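Local coordinates for protein putative N-acetylmuramoyl-L-alanine amidase,autolysin cwp6 (PDB 5J72) that probably cleaves the amide bond between N-acetylmuramoyl and L-alanine in peptidoglycan as a zinc-dependent autolysin, anchored to the cell wall by three CWB2 domains, at residues I33-M38 with W73-I78; M42-T47 with I61-D66. One frame throughout, in Å; residues are numbered along the deposited sequence.

Interaction 1. Residues I33-M38 with W73-I78; sequences ITLNFM and WELQSI
Over one face of the Phe37 ring, off its centre, lies the methyl CD1 of Leu75 in a CH-pi contact, 4.2 Å from the ring centroid. The backbone of Glu74 meets the ring at its edge through its carbonyl C, and Leu75 CA lies 3.6 Å obliquely from Phe37 CD2. The indole of Trp73 reaches Phe37 CB obliquely, and its NE1 is hydrogen-bonded to Gln108. Leu75 gets its methyl there because CG stands opposite the backbone N (chi1 179°), leaning over toward the neighbouring strand. Leu35 and Ile78 run alongside each other on the face of the sheet that carries Phe37 and Leu75. On the side of Asn36, Ser77 and Met38, the Gln76 chain crosses Met38 at about a right angle, Gln76 CG to Met38 CG 3.5 Å. Bent back at chi2 (-68°), Gln76 sends NE2 to Glu74 O at 3.0 Å; the donor stands above the carbonyl plane, and the same oxygen also accepts from Met38 N. Beyond Asn36, a water joins Thr34 O to Ser77 OG. Asn36 O takes a 2.8 Å bond from Gln76 N and a weak one from Ser77 N, while Asn36 N donates to Ser77 O at 3.0 Å. Two residues thus face one across antiparallel strands: a classic beta bulge, here within the N-terminal beta domain of Cwp6.

Interaction 2. Residues M42-T47 with I61-D66; sequences MPLEAT and INYNKD
Met42 SD rests 3.7 Å from Lys65 CB, at the splayed end of a beta hairpin whose arms are strands 42-51 and 56-63. The Met42 chain runs out extended from the backbone and turns only at its last torsion (chi3 -80°), which brings CE to 3.3 Å from Asp66 O. The next residue, Pro43, takes part mainly through its carbonyl oxygen. Leu44 then points into the gap between the segments and splits its two methyls. Leu44 CD1 approaches Asn62 O and lies 3.8 Å from Lys65 CG, the Leu44 and Lys65 side chains running antiparallel; Leu44 CD2 meets the Tyr63 ring obliquely, 3.6 Å from Tyr63 CD2, and also touches Ile61 CG2. That same Ile61 CG2 lies over one face of the Tyr63 ring, toward its rim. An inverse gamma turn is centred on Tyr63. At Glu45 the backbone alone takes part: a water donates to Glu45 O at 2.7 Å and accepts from Asn62 N, filling in for a direct bond between the strands. Ala46 comes closer, its CB 3.7 Å from Ile61 CG1; Ile61 also packs on Phe37 and Ala20. Back at the open end, Lys65, bent at chi2, chi3 and chi4, curls so that its NZ donates to Pro43 O at 2.9 Å, with a C=O...N angle of 161°.

Strands 30-39 and 42-51 are neighbours in the sheet, so interactions 1 and 2 adjoin: Phe37 N lies 2.9 Å from Leu44 O and Leu35 N 2.9 Å from Ala46 O, both probable hydrogen bonds. The chain makes the whole of interaction 2 between the two strands of interaction 1. Both are partly buried, but 33-38 with 73-78 is fastened by backbone bonds, whereas these parts of the hairpin strands stand further apart and rely on side chains, one lysine bond and a bridging water. Trp73 joins the two, meeting Leu44, the Lys65 chain and the Tyr63 ring. Exposed Pro43, Glu45 and Asp66 put interaction 2 nearer the surface.

Interaction 1. Residues I33-M38 with W73-I78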
# COMPACT_ATOMS: atom_id res chain seq x y z
N ILE A 33 -2.33 32.17 18.17
CA ILE A 33 -3.58 32.64 17.52
C ILE A 33 -4.59 31.53 17.71
O ILE A 33 -4.22 30.38 17.93
CB ILE A 33 -3.44 32.92 16.02
CG1 ILE A 33 -3.04 31.61 15.28
CG2 ILE A 33 -2.36 34.06 15.81
CD1 ILE A 33 -2.92 31.91 13.76
N THR A 34 -5.88 31.86 17.61
CA THR A 34 -6.94 30.90 17.75
C THR A 34 -7.82 30.95 16.52
O THR A 34 -8.29 32.01 16.14
CB THR A 34 -7.78 31.21 18.98
OG1 THR A 34 -6.92 31.14 20.10
CG2 THR A 34 -8.90 30.16 19.20
N LEU A 35 -8.01 29.80 15.89
CA LEU A 35 -8.87 29.71 14.69
C LEU A 35 -10.22 29.28 15.20
O LEU A 35 -10.27 28.33 16.05
CB LEU A 35 -8.31 28.63 13.79
CG LEU A 35 -7.25 29.18 12.76
CD1 LEU A 35 -6.03 29.81 13.50
CD2 LEU A 35 -6.84 27.98 11.86
N ASN A 36 -11.29 29.92 14.72
CA ASN A 36 -12.63 29.51 15.14
C ASN A 36 -13.34 29.02 13.89
O ASN A 36 -13.32 29.68 12.86
CB ASN A 36 -13.39 30.69 15.78
CG ASN A 36 -14.79 30.29 16.14
OD1 ASN A 36 -15.69 30.36 15.25
ND2 ASN A 36 -15.05 29.74 17.36
N PHE A 37 -13.95 27.82 13.98
CA PHE A 37 -14.73 27.27 12.86
C PHE A 37 -16.15 27.04 13.35
O PHE A 37 -16.35 26.93 14.57
CB PHE A 37 -14.20 25.85 12.50
CG PHE A 37 -12.71 25.82 12.17
CD1 PHE A 37 -11.77 25.60 13.16
CD2 PHE A 37 -12.27 26.00 10.89
CE1 PHE A 37 -10.40 25.55 12.85
CE2 PHE A 37 -10.89 25.96 10.57
CZ PHE A 37 -9.99 25.73 11.57
N MET A 38 -17.12 26.90 12.42
CA MET A 38 -18.47 26.54 12.86
C MET A 38 -19.02 25.55 11.89
O MET A 38 -18.72 25.62 10.68
CB MET A 38 -19.49 27.73 12.80
CG MET A 38 -19.17 28.85 13.80
SD MET A 38 -19.66 28.47 15.53
CE MET A 38 -21.49 28.61 15.42
N TRP A 73 -17.02 21.95 8.45
CA TRP A 73 -16.49 22.95 9.34
C TRP A 73 -16.02 24.12 8.50
O TRP A 73 -15.19 23.92 7.61
CB TRP A 73 -15.29 22.37 10.11
CG TRP A 73 -15.69 21.32 11.04
CD1 TRP A 73 -15.49 19.97 10.91
CD2 TRP A 73 -16.43 21.50 12.27
NE1 TRP A 73 -16.11 19.30 11.95
CE2 TRP A 73 -16.69 20.22 12.81
CE3 TRP A 73 -16.90 22.64 12.97
CZ2 TRP A 73 -17.39 20.04 14.01
CZ3 TRP A 73 -17.60 22.46 14.17
CH2 TRP A 73 -17.84 21.18 14.67
N GLU A 74 -16.52 25.33 8.78
CA GLU A 74 -16.18 26.53 7.98
C GLU A 74 -15.44 27.50 8.84
O GLU A 74 -15.86 27.79 9.96
CB GLU A 74 -17.48 27.20 7.48
CG GLU A 74 -18.19 26.22 6.53
CD GLU A 74 -19.45 26.80 5.85
OE1 GLU A 74 -19.60 27.99 5.79
OE2 GLU A 74 -20.29 26.03 5.40
N LEU A 75 -14.32 28.00 8.35
CA LEU A 75 -13.50 28.93 9.16
C LEU A 75 -14.22 30.28 9.32
O LEU A 75 -14.67 30.86 8.32
CB LEU A 75 -12.15 29.19 8.38
CG LEU A 75 -11.22 30.18 9.12
CD1 LEU A 75 -10.74 29.73 10.49
CD2 LEU A 75 -10.00 30.43 8.16
N GLN A 76 -14.36 30.78 10.56
CA GLN A 76 -15.04 32.08 10.82
C GLN A 76 -14.10 33.22 11.14
O GLN A 76 -14.37 34.35 10.75
CB GLN A 76 -15.93 31.94 12.04
CG GLN A 76 -16.85 30.69 11.92
CD GLN A 76 -17.84 30.88 10.85
OE1 GLN A 76 -18.64 31.81 10.90
NE2 GLN A 76 -17.88 30.01 9.86
N SER A 77 -13.02 32.94 11.82
CA SER A 77 -12.19 34.03 12.27
C SER A 77 -10.89 33.56 12.85
O SER A 77 -10.71 32.38 13.17
CB SER A 77 -12.94 34.83 13.37
OG SER A 77 -13.16 34.01 14.52
N ILE A 78 -9.96 34.51 13.01
CA ILE A 78 -8.70 34.23 13.68
C ILE A 78 -8.52 35.27 14.74
O ILE A 78 -8.63 36.47 14.43
CB ILE A 78 -7.51 34.31 12.67
CG1 ILE A 78 -7.63 33.20 11.64
CG2 ILE A 78 -6.19 34.19 13.47
CD1 ILE A 78 -6.53 33.25 10.51
O HOH W 1 -11.12 33.28 16.33

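Interaction 2. Residues M42-T47 with I61-D66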
# COMPACT_ATOMS: atom_id res chain seq x y z
N MET A 42 -22.59 24.86 15.74
CA MET A 42 -21.63 24.31 16.71
C MET A 42 -20.20 24.83 16.42
O MET A 42 -19.74 24.76 15.31
CB MET A 42 -21.62 22.75 16.58
CG MET A 42 -20.59 22.10 17.49
SD MET A 42 -20.80 20.30 17.37
CE MET A 42 -22.23 20.02 18.48
N PRO A 43 -19.52 25.34 17.43
CA PRO A 43 -18.15 25.87 17.26
C PRO A 43 -17.08 24.83 17.50
O PRO A 43 -17.27 23.85 18.24
CB PRO A 43 -18.08 26.97 18.33
CG PRO A 43 -18.95 26.38 19.49
CD PRO A 43 -20.08 25.61 18.79
N LEU A 44 -15.93 25.04 16.89
CA LEU A 44 -14.75 24.17 17.06
C LEU A 44 -13.57 25.14 17.03
O LEU A 44 -13.53 26.01 16.16
CB LEU A 44 -14.61 23.25 15.85
CG LEU A 44 -13.33 22.32 15.93
CD1 LEU A 44 -13.55 21.27 16.95
CD2 LEU A 44 -13.18 21.59 14.62
N GLU A 45 -12.65 25.06 17.94
CA GLU A 45 -11.53 25.99 17.87
C GLU A 45 -10.20 25.25 18.03
O GLU A 45 -10.16 24.10 18.47
CB GLU A 45 -11.65 27.11 18.90
CG GLU A 45 -11.46 26.69 20.34
CD GLU A 45 -11.36 27.91 21.24
OE1 GLU A 45 -10.40 28.02 22.03
OE2 GLU A 45 -12.27 28.76 21.15
N ALA A 46 -9.11 25.92 17.59
CA ALA A 46 -7.77 25.34 17.73
C ALA A 46 -6.81 26.48 18.01
O ALA A 46 -6.91 27.55 17.37
CB ALA A 46 -7.35 24.65 16.45
N THR A 47 -5.89 26.29 18.97
CA THR A 47 -4.92 27.35 19.27
C THR A 47 -3.59 26.94 18.67
O THR A 47 -3.15 25.81 18.87
CB THR A 47 -4.87 27.58 20.78
OG1 THR A 47 -6.11 28.23 21.08
CG2 THR A 47 -3.73 28.53 21.21
N ILE A 61 -5.64 20.66 14.98
CA ILE A 61 -7.08 20.81 15.16
C ILE A 61 -7.55 19.40 15.60
O ILE A 61 -7.20 18.41 14.96
CB ILE A 61 -7.78 21.23 13.82
CG1 ILE A 61 -7.23 22.63 13.36
CG2 ILE A 61 -9.34 21.27 14.05
CD1 ILE A 61 -7.52 22.84 11.82
N ASN A 62 -8.33 19.30 16.70
CA ASN A 62 -8.84 18.01 17.18
C ASN A 62 -10.35 18.00 16.85
O ASN A 62 -11.07 18.77 17.47
CB ASN A 62 -8.65 17.94 18.72
CG ASN A 62 -7.15 17.78 19.00
OD1 ASN A 62 -6.62 16.66 18.82
ND2 ASN A 62 -6.40 18.80 19.41
N TYR A 63 -10.78 17.19 15.92
CA TYR A 63 -12.17 17.16 15.50
C TYR A 63 -12.97 16.26 16.51
O TYR A 63 -13.46 15.20 16.14
CB TYR A 63 -12.23 16.58 14.06
CG TYR A 63 -11.69 17.61 13.09
CD1 TYR A 63 -10.36 17.57 12.66
CD2 TYR A 63 -12.49 18.66 12.63
CE1 TYR A 63 -9.85 18.53 11.79
CE2 TYR A 63 -11.98 19.64 11.79
CZ TYR A 63 -10.67 19.57 11.36
OH TYR A 63 -10.15 20.56 10.60
N ASN A 64 -13.07 16.92 17.66
CA ASN A 64 -13.73 16.17 18.72
C ASN A 64 -15.14 16.68 19.00
O ASN A 64 -15.60 16.51 20.13
CB ASN A 64 -12.91 16.30 20.01
CG ASN A 64 -11.59 15.58 20.03
OD1 ASN A 64 -10.75 15.89 20.91
ND2 ASN A 64 -11.31 14.62 19.12
N LYS A 65 -15.80 17.23 18.07
CA LYS A 65 -17.19 17.68 18.24
C LYS A 65 -18.06 16.99 17.20
O LYS A 65 -17.65 16.87 16.04
CB LYS A 65 -17.30 19.22 18.06
CG LYS A 65 -16.48 20.07 19.06
CD LYS A 65 -16.98 20.01 20.47
CE LYS A 65 -18.30 20.74 20.66
NZ LYS A 65 -18.18 22.23 20.47
N ASP A 66 -19.26 16.53 17.58
CA ASP A 66 -20.15 15.83 16.67
C ASP A 66 -21.33 16.75 16.34
O ASP A 66 -22.20 16.96 17.17
CB ASP A 66 -20.60 14.51 17.31
CG ASP A 66 -20.73 13.39 16.30
OD1 ASP A 66 -20.55 13.64 15.10
OD2 ASP A 66 -21.07 12.29 16.70
O HOH W 2 -9.09 21.63 18.12